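Local coordinates for protein Non-ribosomal peptide synthetase (Methanobrevibacter ruminantium, PDB 6VTJ) that probably releases a carrier-bound peptide by nicotinamide-dependent reduction of its thioester, as the thiolation-reductase di-domain of a non-ribosomal peptide synthetase, at residues V385-N390 / V453-T458; S257-L262 / I315-N320; G127-T132 / G152-M157; E145-E150 / G187-P192. All blocks are in the same frame, centred on the assembly; numbering follows the deposited sequence.

Contact 1. Residues V385-N390 / V453-T458; sequences VFHCMN and VEIEQT
H387 meets the start of helix 456-464 through both its backbone and its ring. Its backbone N donates to T458 OG1 over 2.8 Å, and the bond is almost straight at 176°. T458 OG1 is also hydrogen-bonded to E279, so two groups grip this hydroxyl. The ring nitrogen H387 ND1 donates to E454 O at 2.7 Å. This bond is more bent, at 145°, but the carbonyl oxygen lies near the ring plane, at the edge. The other ring nitrogen, NE2, is hydrogen-bonded to R317 of the neighbouring strand.

The tight part lies between these bonds. I455, at the N-cap position, sets CG2 anti to its carbonyl carbon, and CG2 packs on H387 CB at 3.6 Å. I455 CD1 reaches M389 CG at 4.1 Å, the two side chains crossing at about a right angle.

The flanks are looser. E454 points its CB away from the strand, and the residue is exposed. A water bridges V385 O and Q457 NE2 where the protein atoms do not meet directly. A leucine in place of H387 would probably leave E454 O and R317 NH1 without their ring partners and let residues 453-455 shift.

The ring donates a hydrogen bond through ND1 and accepts one from R317 through NE2. This is consistent with a neutral imidazole that links the loop before the helix to the central sheet.

Contact 2. Residues S257-L262 / I315-N320; sequences STISVL and IIRVGN
R317 places CG anti to its carbonyl carbon (chi1 -63°), and its chain then runs extended from CG to NE. This brings one guanidinium face against V261 and L262. V261 sets CG1 anti to its carbonyl carbon (chi1 -62°), which leaves CG2 between backbone N and carbonyl carbon. That methyl lies over one guanidinium face, 3.4 Å from R317 NE. L262 CD2 covers the same group near its NH1 end, and L262 crosses R317 at about a right angle.

The backbones form a parallel pair in the central sheet of the Rossmann-like reductase domain. S257 N donates to I316 O at 2.8 Å, and V318 N donates back to S257 O at 3.1 Å. A third bond, I259 N to V318 O at 2.9 Å, carries the pairing into the 3-10 turn that follows the strand. S257 and R317 share one sheet face, where S257 CB touches I315 CG2 at 3.8 Å. On the other face, V318 CG2 rests against S257 O at 3.3 Å.

T258 OG1 accepts from S260 N at 3.0 Å, an ST turn. A water joins the same hydroxyl to V318 O and G319 O.

The R317 guanidinium is buried. It forms a salt bridge with E300 and a hydrogen bond to T281 O, while S257 OG also binds E300. The positive charge is therefore probably neutralised within the fold, with apolar groups shielding one face.

Contact 3. Residues G127-T132 / G152-M157; sequences GNVLLT and GKIYCM
V129 to L131 pair in parallel with I154 to C156, the two strands 4.7 Å apart at closest approach and 25° from parallel. They are the two strands of a beta-alpha-beta crossover in the Rossmann-like domain, and helix 137-149 connects them. The ladder runs from V129 N to K153 O, Y155 N to V129 O, L131 N to Y155 O and M157 N to L131 O.

N128 extends the ladder with its side chain. With CG anti to the carbonyl carbon (chi1 -56°), N128 OD1 accepts from K153 N at 2.8 Å, the donor standing above the amide plane. N128 ND2 is held by P210 O. A valine here would probably leave K153 N without its acceptor and P210 O without its donor, so that the strand entrance could fray.

On the face towards helix 137-149, L131 and I154 lie side by side, with L131 CD2 on I154 CD1 at 3.9 Å. V129 CG1 meets I154 CG1 at 4.2 Å. On the other face, L130 CD1 packs on Y155 CB at 4.0 Å. The Y155 ring turns an edge to V129 O. Its hydroxyl is hydrogen-bonded to E209 and takes a bond from K153 NZ.

Next to N128, a water donates to G127 O at 2.7 Å and accepts from G152 N at 3.1 Å.

Contact 4. Residues E145-E150 / G187-P192; sequences EFIKSE and GSRIIP
R189 reaches the last turn of helix 137-149 with its guanidinium. Its chain bends at chi2 (-109°) and again at chi3 (-26°), both away from the usual staggered values, and this folds the group back onto the helix. R189 NH1 donates to I147 O at 3.2 Å. R189 NH1 lies in the carbonyl plane, on a lone pair of I147 O, and the oxygen sits at the edge of the guanidinium. R189 NH2 makes a weak, long bond to F146 O at 3.5 Å. F146 O also accepts the backbone N of E150 at 3.0 Å. The carbonyl dipoles of this last turn would probably attract the positive charge. R189 NE has its own partner, G152 O, just after the helix.

The F146 ring lies oblique to the guanidinium, the planes 38° apart, with F146 CE1 3.8 Å from R189 NH2. E150 CB covers one face of this ring, offset toward the rim. The carboxylate of E150 forms a salt bridge with K378.

These segments belong to the Rossmann-like domain, where helix 137-149 packs against the parallel part of the central sheet and strand 190-194 is the next strand beyond 154-158. I190 begins that strand. Its CD1 meets I147 CD1 at 3.5 Å, and the two side chains cross at about a right angle. I190 fits between two helices on one side of the sheet. It also touches I154 in the sheet and L170 and M174 of helix 166-177.

How the contacts relate
All four contacts reach one sheet, and they fall into two pairs. Contacts 1 and 2 are about 9 Å apart between centres. They join where strand 385-388 runs beside 313-322: F386 O and C388 N both pair with R317, and H387 packs on I259. Contacts 3 and 4 are about 8 Å apart between centres and meet where strand 154-158 runs beside 190-194, with I154 N on R189 O and C156 N on I191 O. The pairs do not touch, and contacts 2 and 3 lie about 22 Å apart between centres. Contact 2 is nearer the bound 4'-phosphopantetheine than contact 1: the T258 side chain lies about 8 Å from it, that of M389 about 13 Å.

Contact 1. Residues V385-N390 / V453-T458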
loop_
_atom_site.group_PDB
_atom_site.type_symbol
_atom_site.label_atom_id
_atom_site.label_comp_id
_atom_site.label_asym_id
_atom_site.label_seq_id
_atom_site.Cartn_x
_atom_site.Cartn_y
_atom_site.Cartn_z
ATOM N N VAL A 385 18.056 -3.431 2.046
ATOM C CA VAL A 385 16.906 -2.632 1.639
ATOM C C VAL A 385 16.843 -2.590 0.123
ATOM O O VAL A 385 17.855 -2.347 -0.543
ATOM C CB VAL A 385 16.963 -1.203 2.210
ATOM C CG1 VAL A 385 15.833 -0.367 1.629
ATOM C CG2 VAL A 385 16.875 -1.214 3.740
ATOM N N PHE A 386 15.668 -2.830 -0.428
ATOM C CA PHE A 386 15.530 -2.871 -1.874
ATOM C C PHE A 386 14.307 -2.079 -2.315
ATOM O O PHE A 386 13.351 -1.901 -1.550
ATOM C CB PHE A 386 15.430 -4.300 -2.365
ATOM C CG PHE A 386 16.569 -5.159 -1.927
ATOM C CD1 PHE A 386 17.741 -5.209 -2.668
ATOM C CD2 PHE A 386 16.472 -5.914 -0.775
ATOM C CE1 PHE A 386 18.788 -6.002 -2.258
ATOM C CE2 PHE A 386 17.531 -6.705 -0.353
ATOM C CZ PHE A 386 18.682 -6.749 -1.097
ATOM N N HIS A 387 14.377 -1.580 -3.552
ATOM C CA HIS A 387 13.300 -0.866 -4.232
ATOM C C HIS A 387 12.794 -1.760 -5.363
ATOM O O HIS A 387 13.238 -1.666 -6.511
ATOM C CB HIS A 387 13.792 0.479 -4.724
ATOM C CG HIS A 387 14.071 1.439 -3.607
ATOM N ND1 HIS A 387 14.594 2.698 -3.810
ATOM C CD2 HIS A 387 13.886 1.319 -2.271
ATOM C CE1 HIS A 387 14.720 3.310 -2.647
ATOM N NE2 HIS A 387 14.300 2.494 -1.697
ATOM N N CYS A 388 11.850 -2.635 -5.025
ATOM C CA CYS A 388 11.451 -3.720 -5.909
ATOM C C CYS A 388 10.191 -3.289 -6.661
ATOM O O CYS A 388 9.071 -3.588 -6.251
ATOM C CB CYS A 388 11.241 -4.991 -5.095
ATOM S SG CYS A 388 10.871 -6.460 -6.072
ATOM N N MET A 389 10.388 -2.592 -7.776
ATOM C CA MET A 389 9.302 -2.089 -8.594
ATOM C C MET A 389 9.760 -2.003 -10.041
ATOM O O MET A 389 10.950 -1.825 -10.327
ATOM C CB MET A 389 8.810 -0.715 -8.111
ATOM C CG MET A 389 9.905 0.319 -7.878
ATOM S SD MET A 389 9.326 1.660 -6.788
ATOM C CE MET A 389 8.278 2.596 -7.907
ATOM N N ASN A 390 8.789 -2.123 -10.949
ATOM C CA ASN A 390 9.033 -2.094 -12.384
ATOM C C ASN A 390 9.715 -0.800 -12.815
ATOM O O ASN A 390 9.122 0.279 -12.725
ATOM C CB ASN A 390 7.720 -2.283 -13.131
ATOM C CG ASN A 390 7.934 -2.715 -14.558
ATOM O OD1 ASN A 390 8.853 -2.253 -15.205
ATOM N ND2 ASN A 390 7.094 -3.620 -15.049
ATOM N N VAL A 453 13.368 9.641 -6.637
ATOM C CA VAL A 453 13.584 8.371 -5.962
ATOM C C VAL A 453 14.410 7.465 -6.864
ATOM O O VAL A 453 14.052 7.237 -8.026
ATOM C CB VAL A 453 12.244 7.717 -5.613
ATOM C CG1 VAL A 453 12.468 6.281 -5.187
ATOM C CG2 VAL A 453 11.561 8.501 -4.528
ATOM N N GLU A 454 15.520 6.950 -6.343
ATOM C CA GLU A 454 16.339 6.042 -7.129
ATOM C C GLU A 454 16.089 4.586 -6.775
ATOM O O GLU A 454 15.970 4.221 -5.597
ATOM C CB GLU A 454 17.820 6.366 -6.990
ATOM C CG GLU A 454 18.091 7.850 -7.056
ATOM C CD GLU A 454 19.554 8.170 -6.897
ATOM O OE1 GLU A 454 19.952 8.766 -5.858
ATOM O OE2 GLU A 454 20.314 7.799 -7.821
ATOM N N ILE A 455 16.020 3.763 -7.826
ATOM C CA ILE A 455 15.822 2.323 -7.717
ATOM C C ILE A 455 16.872 1.547 -8.493
ATOM O O ILE A 455 16.824 0.311 -8.537
ATOM C CB ILE A 455 14.405 1.924 -8.192
ATOM C CG1 ILE A 455 14.278 2.107 -9.708
ATOM C CG2 ILE A 455 13.306 2.734 -7.508
ATOM C CD1 ILE A 455 13.025 1.461 -10.243
ATOM N N GLU A 456 17.848 2.237 -9.092
ATOM C CA GLU A 456 18.779 1.593 -10.009
ATOM C C GLU A 456 19.588 0.507 -9.316
ATOM O O GLU A 456 19.827 -0.561 -9.898
ATOM C CB GLU A 456 19.704 2.641 -10.644
ATOM N N GLN A 457 20.015 0.740 -8.067
ATOM C CA GLN A 457 20.766 -0.309 -7.393
ATOM C C GLN A 457 19.956 -1.599 -7.383
ATOM O O GLN A 457 20.466 -2.676 -7.719
ATOM C CB GLN A 457 21.155 0.113 -5.969
ATOM C CG GLN A 457 21.983 -0.938 -5.212
ATOM C CD GLN A 457 22.627 -0.399 -3.935
ATOM O OE1 GLN A 457 23.551 0.402 -3.990
ATOM N NE2 GLN A 457 22.134 -0.840 -2.781
ATOM N N THR A 458 18.675 -1.510 -7.020
ATOM C CA THR A 458 17.887 -2.736 -6.962
ATOM C C THR A 458 17.735 -3.334 -8.357
ATOM O O THR A 458 17.860 -4.551 -8.538
ATOM C CB THR A 458 16.523 -2.470 -6.316
ATOM O OG1 THR A 458 16.706 -2.031 -4.959
ATOM C CG2 THR A 458 15.672 -3.750 -6.308
HETATM O O HOH W 1 20.168 -2.985 -2.373
#

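Contact 2. Residues S257-L262 / I315-N320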
loop_
_atom_site.group_PDB
_atom_site.type_symbol
_atom_site.label_atom_id
_atom_site.label_comp_id
_atom_site.label_asym_id
_atom_site.label_seq_id
_atom_site.Cartn_x
_atom_site.Cartn_y
_atom_site.Cartn_z
ATOM N N SER A 257 7.601 -3.695 2.398
ATOM C CA SER A 257 7.340 -2.312 2.766
ATOM C C SER A 257 6.811 -1.553 1.554
ATOM O O SER A 257 6.369 -2.167 0.576
ATOM C CB SER A 257 8.615 -1.656 3.310
ATOM O OG SER A 257 8.333 -0.430 3.991
ATOM N N THR A 258 6.821 -0.230 1.609
ATOM C CA THR A 258 6.324 0.583 0.515
ATOM C C THR A 258 7.373 1.621 0.150
ATOM O O THR A 258 8.068 2.155 1.022
ATOM C CB THR A 258 4.971 1.282 0.868
ATOM O OG1 THR A 258 4.629 2.206 -0.167
ATOM C CG2 THR A 258 5.059 2.060 2.191
ATOM N N ILE A 259 7.500 1.881 -1.150
ATOM C CA ILE A 259 8.344 2.968 -1.618
ATOM C C ILE A 259 7.861 4.312 -1.095
ATOM O O ILE A 259 8.630 5.279 -1.065
ATOM C CB ILE A 259 8.395 2.962 -3.164
ATOM C CG1 ILE A 259 9.634 3.708 -3.676
ATOM C CG2 ILE A 259 7.091 3.552 -3.757
ATOM C CD1 ILE A 259 10.943 3.110 -3.185
ATOM N N SER A 260 6.594 4.406 -0.683
ATOM C CA SER A 260 6.037 5.676 -0.234
ATOM C C SER A 260 6.634 6.172 1.078
ATOM O O SER A 260 6.298 7.289 1.481
ATOM C CB SER A 260 4.520 5.569 -0.065
ATOM O OG SER A 260 3.911 5.275 -1.312
ATOM N N VAL A 261 7.487 5.391 1.757
ATOM C CA VAL A 261 8.116 5.937 2.956
ATOM C C VAL A 261 9.063 7.060 2.590
ATOM O O VAL A 261 9.269 7.970 3.392
ATOM C CB VAL A 261 8.835 4.873 3.815
ATOM C CG1 VAL A 261 7.854 3.828 4.325
ATOM C CG2 VAL A 261 9.993 4.247 3.062
ATOM N N LEU A 262 9.645 7.035 1.381
ATOM C CA LEU A 262 10.333 8.207 0.831
ATOM C C LEU A 262 9.264 9.145 0.269
ATOM O O LEU A 262 9.012 9.223 -0.934
ATOM C CB LEU A 262 11.346 7.798 -0.222
ATOM C CG LEU A 262 12.225 6.632 0.215
ATOM C CD1 LEU A 262 13.218 6.286 -0.869
ATOM C CD2 LEU A 262 12.950 6.927 1.542
ATOM N N ILE A 315 14.361 -5.404 3.962
ATOM C CA ILE A 315 13.212 -4.553 3.748
ATOM C C ILE A 315 13.073 -4.383 2.240
ATOM O O ILE A 315 13.967 -3.837 1.586
ATOM C CB ILE A 315 13.364 -3.207 4.470
ATOM C CG1 ILE A 315 13.337 -3.437 5.992
ATOM C CG2 ILE A 315 12.276 -2.240 4.017
ATOM C CD1 ILE A 315 13.775 -2.262 6.805
ATOM N N ILE A 316 11.963 -4.854 1.697
ATOM C CA ILE A 316 11.705 -4.830 0.265
ATOM C C ILE A 316 10.573 -3.830 0.054
ATOM O O ILE A 316 9.402 -4.158 0.268
ATOM C CB ILE A 316 11.346 -6.230 -0.267
ATOM C CG1 ILE A 316 12.534 -7.198 -0.099
ATOM C CG2 ILE A 316 10.897 -6.170 -1.731
ATOM C CD1 ILE A 316 12.249 -8.605 -0.670
ATOM N N ARG A 317 10.904 -2.607 -0.361
ATOM C CA ARG A 317 9.882 -1.611 -0.681
ATOM C C ARG A 317 9.259 -1.895 -2.047
ATOM O O ARG A 317 9.961 -1.925 -3.066
ATOM C CB ARG A 317 10.484 -0.207 -0.655
ATOM C CG ARG A 317 11.008 0.184 0.710
ATOM C CD ARG A 317 11.829 1.453 0.654
ATOM N NE ARG A 317 12.232 1.861 1.994
ATOM C CZ ARG A 317 13.291 2.611 2.256
ATOM N NH1 ARG A 317 14.064 3.039 1.253
ATOM N NH2 ARG A 317 13.571 2.941 3.518
ATOM N N VAL A 318 7.945 -2.082 -2.086
ATOM C CA VAL A 318 7.250 -2.315 -3.348
ATOM C C VAL A 318 6.448 -1.069 -3.717
ATOM O O VAL A 318 6.285 -0.137 -2.922
ATOM C CB VAL A 318 6.364 -3.586 -3.314
ATOM C CG1 VAL A 318 7.244 -4.835 -3.087
ATOM C CG2 VAL A 318 5.239 -3.483 -2.277
ATOM N N GLY A 319 5.976 -1.043 -4.958
ATOM C CA GLY A 319 5.357 0.154 -5.477
ATOM C C GLY A 319 3.884 -0.004 -5.786
ATOM O O GLY A 319 3.080 -0.264 -4.889
ATOM N N ASN A 320 3.536 0.140 -7.062
ATOM C CA ASN A 320 2.151 0.110 -7.545
ATOM C C ASN A 320 1.827 -1.320 -7.974
ATOM O O ASN A 320 2.081 -1.721 -9.115
ATOM C CB ASN A 320 1.994 1.112 -8.687
ATOM C CG ASN A 320 0.576 1.165 -9.264
ATOM O OD1 ASN A 320 -0.418 0.961 -8.564
ATOM N ND2 ASN A 320 0.488 1.465 -10.549
HETATM O O HOH W 2 3.355 0.578 -2.375
#

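Contact 3. Residues G127-T132 / G152-M157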
loop_
_atom_site.group_PDB
_atom_site.type_symbol
_atom_site.label_atom_id
_atom_site.label_comp_id
_atom_site.label_asym_id
_atom_site.label_seq_id
_atom_site.Cartn_x
_atom_site.Cartn_y
_atom_site.Cartn_z
ATOM N N GLY A 127 15.324 -21.504 2.266
ATOM C CA GLY A 127 14.895 -22.507 3.226
ATOM C C GLY A 127 13.376 -22.600 3.305
ATOM O O GLY A 127 12.655 -22.324 2.342
ATOM N N ASN A 128 12.885 -22.994 4.477
ATOM C CA ASN A 128 11.453 -23.025 4.720
ATOM C C ASN A 128 10.966 -21.655 5.164
ATOM O O ASN A 128 11.605 -20.985 5.978
ATOM C CB ASN A 128 11.112 -24.061 5.786
ATOM C CG ASN A 128 11.611 -25.443 5.434
ATOM O OD1 ASN A 128 11.631 -25.842 4.261
ATOM N ND2 ASN A 128 12.037 -26.176 6.446
ATOM N N VAL A 129 9.802 -21.254 4.665
ATOM C CA VAL A 129 9.318 -19.888 4.832
ATOM C C VAL A 129 8.092 -19.878 5.729
ATOM O O VAL A 129 7.212 -20.731 5.597
ATOM C CB VAL A 129 9.005 -19.259 3.462
ATOM C CG1 VAL A 129 8.088 -18.016 3.616
ATOM C CG2 VAL A 129 10.313 -18.930 2.747
ATOM N N LEU A 130 8.046 -18.924 6.649
ATOM C CA LEU A 130 6.814 -18.522 7.312
ATOM C C LEU A 130 6.288 -17.295 6.569
ATOM O O LEU A 130 6.893 -16.223 6.626
ATOM C CB LEU A 130 7.057 -18.210 8.787
ATOM C CG LEU A 130 5.851 -17.544 9.448
ATOM C CD1 LEU A 130 4.710 -18.531 9.441
ATOM C CD2 LEU A 130 6.158 -17.067 10.853
ATOM N N LEU A 131 5.178 -17.454 5.861
ATOM C CA LEU A 131 4.537 -16.375 5.126
ATOM C C LEU A 131 3.314 -15.866 5.886
ATOM O O LEU A 131 2.389 -16.641 6.197
ATOM C CB LEU A 131 4.127 -16.855 3.732
ATOM C CG LEU A 131 3.277 -15.910 2.887
ATOM C CD1 LEU A 131 4.013 -14.597 2.594
ATOM C CD2 LEU A 131 2.867 -16.597 1.575
ATOM N N THR A 132 3.301 -14.566 6.156
ATOM C CA THR A 132 2.105 -13.901 6.649
ATOM C C THR A 132 1.415 -13.205 5.489
ATOM O O THR A 132 2.061 -12.786 4.529
ATOM C CB THR A 132 2.404 -12.862 7.746
ATOM O OG1 THR A 132 2.994 -11.685 7.169
ATOM C CG2 THR A 132 3.293 -13.423 8.838
ATOM N N GLY A 152 11.715 -25.766 -0.498
ATOM C CA GLY A 152 11.372 -26.032 0.885
ATOM C C GLY A 152 9.879 -26.058 1.157
ATOM O O GLY A 152 9.047 -26.200 0.257
ATOM N N LYS A 153 9.547 -25.946 2.438
ATOM C CA LYS A 153 8.171 -25.884 2.911
ATOM C C LYS A 153 7.775 -24.432 3.142
ATOM O O LYS A 153 8.626 -23.585 3.429
ATOM C CB LYS A 153 8.004 -26.656 4.220
ATOM C CG LYS A 153 8.005 -28.163 4.099
ATOM C CD LYS A 153 7.347 -28.796 5.314
ATOM C CE LYS A 153 8.064 -28.401 6.591
ATOM N NZ LYS A 153 7.611 -29.226 7.752
ATOM N N ILE A 154 6.479 -24.148 3.048
ATOM C CA ILE A 154 5.971 -22.810 3.325
ATOM C C ILE A 154 4.793 -22.906 4.294
ATOM O O ILE A 154 3.770 -23.532 3.990
ATOM C CB ILE A 154 5.581 -22.068 2.035
ATOM C CG1 ILE A 154 5.128 -20.644 2.355
ATOM C CG2 ILE A 154 4.489 -22.797 1.266
ATOM C CD1 ILE A 154 5.153 -19.738 1.149
ATOM N N TYR A 155 4.954 -22.307 5.465
ATOM C CA TYR A 155 3.907 -22.179 6.467
ATOM C C TYR A 155 3.162 -20.875 6.234
ATOM O O TYR A 155 3.782 -19.813 6.197
ATOM C CB TYR A 155 4.514 -22.157 7.869
ATOM C CG TYR A 155 5.245 -23.418 8.280
ATOM C CD1 TYR A 155 6.497 -23.726 7.760
ATOM C CD2 TYR A 155 4.685 -24.290 9.217
ATOM C CE1 TYR A 155 7.174 -24.884 8.153
ATOM C CE2 TYR A 155 5.349 -25.446 9.613
ATOM C CZ TYR A 155 6.593 -25.736 9.076
ATOM O OH TYR A 155 7.250 -26.876 9.469
ATOM N N CYS A 156 1.842 -20.938 6.130
ATOM C CA CYS A 156 1.035 -19.751 5.846
ATOM C C CYS A 156 0.151 -19.480 7.047
ATOM O O CYS A 156 -0.735 -20.282 7.354
ATOM C CB CYS A 156 0.187 -19.941 4.593
ATOM S SG CYS A 156 1.128 -20.420 3.141
ATOM N N MET A 157 0.370 -18.351 7.709
ATOM C CA MET A 157 -0.417 -18.008 8.888
ATOM C C MET A 157 -1.629 -17.170 8.491
ATOM O O MET A 157 -1.478 -16.096 7.900
ATOM C CB MET A 157 0.428 -17.259 9.913
ATOM C CG MET A 157 -0.220 -17.234 11.286
ATOM S SD MET A 157 0.512 -16.026 12.405
ATOM C CE MET A 157 2.130 -16.732 12.647
HETATM O O HOH W 3 13.332 -23.086 -0.210
HETATM O O HOH W 4 -0.077 -16.151 5.653
#

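Contact 4. Residues E145-E150 / G187-P192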
loop_
_atom_site.group_PDB
_atom_site.type_symbol
_atom_site.label_atom_id
_atom_site.label_comp_id
_atom_site.label_asym_id
_atom_site.label_seq_id
_atom_site.Cartn_x
_atom_site.Cartn_y
_atom_site.Cartn_z
ATOM N N GLU A 145 4.630 -18.380 -6.315
ATOM C CA GLU A 145 5.998 -18.446 -6.817
ATOM C C GLU A 145 6.873 -19.342 -5.956
ATOM O O GLU A 145 7.808 -19.972 -6.468
ATOM C CB GLU A 145 6.625 -17.053 -6.904
ATOM C CG GLU A 145 5.972 -16.126 -7.913
ATOM C CD GLU A 145 6.079 -16.614 -9.361
ATOM O OE1 GLU A 145 7.083 -17.289 -9.714
ATOM O OE2 GLU A 145 5.146 -16.305 -10.146
ATOM N N PHE A 146 6.611 -19.410 -4.652
ATOM C CA PHE A 146 7.411 -20.292 -3.812
ATOM C C PHE A 146 7.183 -21.742 -4.213
ATOM O O PHE A 146 8.131 -22.514 -4.355
ATOM C CB PHE A 146 7.082 -20.081 -2.331
ATOM C CG PHE A 146 7.933 -20.908 -1.403
ATOM C CD1 PHE A 146 7.589 -22.224 -1.103
ATOM C CD2 PHE A 146 9.098 -20.384 -0.853
ATOM C CE1 PHE A 146 8.391 -22.997 -0.252
ATOM C CE2 PHE A 146 9.900 -21.153 -0.003
ATOM C CZ PHE A 146 9.542 -22.458 0.295
ATOM N N ILE A 147 5.914 -22.126 -4.376
ATOM C CA ILE A 147 5.584 -23.464 -4.853
ATOM C C ILE A 147 6.310 -23.749 -6.150
ATOM O O ILE A 147 6.867 -24.838 -6.341
ATOM C CB ILE A 147 4.060 -23.602 -5.037
ATOM C CG1 ILE A 147 3.343 -23.601 -3.691
ATOM C CG2 ILE A 147 3.707 -24.847 -5.815
ATOM C CD1 ILE A 147 1.906 -23.095 -3.817
ATOM N N LYS A 148 6.314 -22.774 -7.066
ATOM C CA LYS A 148 6.784 -23.044 -8.419
ATOM C C LYS A 148 8.297 -23.034 -8.549
ATOM O O LYS A 148 8.817 -23.669 -9.472
ATOM C CB LYS A 148 6.203 -22.034 -9.408
ATOM C CG LYS A 148 4.754 -22.263 -9.749
ATOM C CD LYS A 148 4.365 -21.475 -10.984
ATOM N N SER A 149 9.019 -22.342 -7.658
ATOM C CA SER A 149 10.436 -22.081 -7.885
ATOM C C SER A 149 11.341 -22.400 -6.710
ATOM O O SER A 149 12.558 -22.257 -6.850
ATOM C CB SER A 149 10.660 -20.609 -8.263
ATOM O OG SER A 149 9.615 -20.143 -9.084
ATOM N N GLU A 150 10.806 -22.798 -5.566
ATOM C CA GLU A 150 11.618 -23.090 -4.402
ATOM C C GLU A 150 11.398 -24.532 -3.985
ATOM O O GLU A 150 10.426 -25.173 -4.388
ATOM C CB GLU A 150 11.286 -22.140 -3.241
ATOM C CG GLU A 150 11.525 -20.694 -3.599
ATOM C CD GLU A 150 12.993 -20.421 -3.942
ATOM O OE1 GLU A 150 13.880 -21.023 -3.281
ATOM O OE2 GLU A 150 13.243 -19.604 -4.861
ATOM N N GLY A 187 -0.530 -29.865 3.182
ATOM C CA GLY A 187 -0.174 -31.000 4.001
ATOM C C GLY A 187 1.233 -31.506 3.770
ATOM O O GLY A 187 1.772 -32.196 4.636
ATOM N N SER A 188 1.843 -31.202 2.627
ATOM C CA SER A 188 3.242 -31.562 2.397
ATOM C C SER A 188 4.091 -30.311 2.237
ATOM O O SER A 188 4.842 -29.980 3.155
ATOM C CB SER A 188 3.389 -32.518 1.205
ATOM O OG SER A 188 2.767 -32.030 0.034
ATOM N N ARG A 189 3.985 -29.576 1.122
ATOM C CA ARG A 189 4.769 -28.348 0.980
ATOM C C ARG A 189 4.101 -27.149 1.644
ATOM O O ARG A 189 4.804 -26.242 2.103
ATOM C CB ARG A 189 5.018 -28.001 -0.494
ATOM C CG ARG A 189 5.507 -29.121 -1.415
ATOM C CD ARG A 189 6.980 -29.008 -1.884
ATOM N NE ARG A 189 7.575 -27.663 -1.931
ATOM C CZ ARG A 189 7.636 -26.869 -3.008
ATOM N NH1 ARG A 189 7.119 -27.234 -4.176
ATOM N NH2 ARG A 189 8.227 -25.683 -2.909
ATOM N N ILE A 190 2.766 -27.118 1.717
ATOM C CA ILE A 190 2.027 -25.966 2.229
ATOM C C ILE A 190 1.428 -26.321 3.584
ATOM O O ILE A 190 0.595 -27.229 3.683
ATOM C CB ILE A 190 0.930 -25.519 1.254
ATOM C CG1 ILE A 190 1.526 -25.256 -0.133
ATOM C CG2 ILE A 190 0.213 -24.290 1.789
ATOM C CD1 ILE A 190 0.469 -24.978 -1.205
ATOM N N ILE A 191 1.807 -25.571 4.615
ATOM C CA ILE A 191 1.318 -25.814 5.972
ATOM C C ILE A 191 0.445 -24.650 6.434
ATOM O O ILE A 191 0.965 -23.582 6.773
ATOM C CB ILE A 191 2.480 -26.046 6.952
ATOM C CG1 ILE A 191 3.622 -26.777 6.256
ATOM C CG2 ILE A 191 2.007 -26.853 8.151
ATOM C CD1 ILE A 191 3.245 -28.181 5.825
ATOM N N PRO A 192 -0.877 -24.802 6.440
ATOM C CA PRO A 192 -1.741 -23.754 7.010
ATOM C C PRO A 192 -1.609 -23.688 8.529
ATOM O O PRO A 192 -1.672 -24.709 9.212
ATOM C CB PRO A 192 -3.153 -24.192 6.591
ATOM C CG PRO A 192 -2.948 -25.128 5.424
ATOM C CD PRO A 192 -1.642 -25.822 5.698
#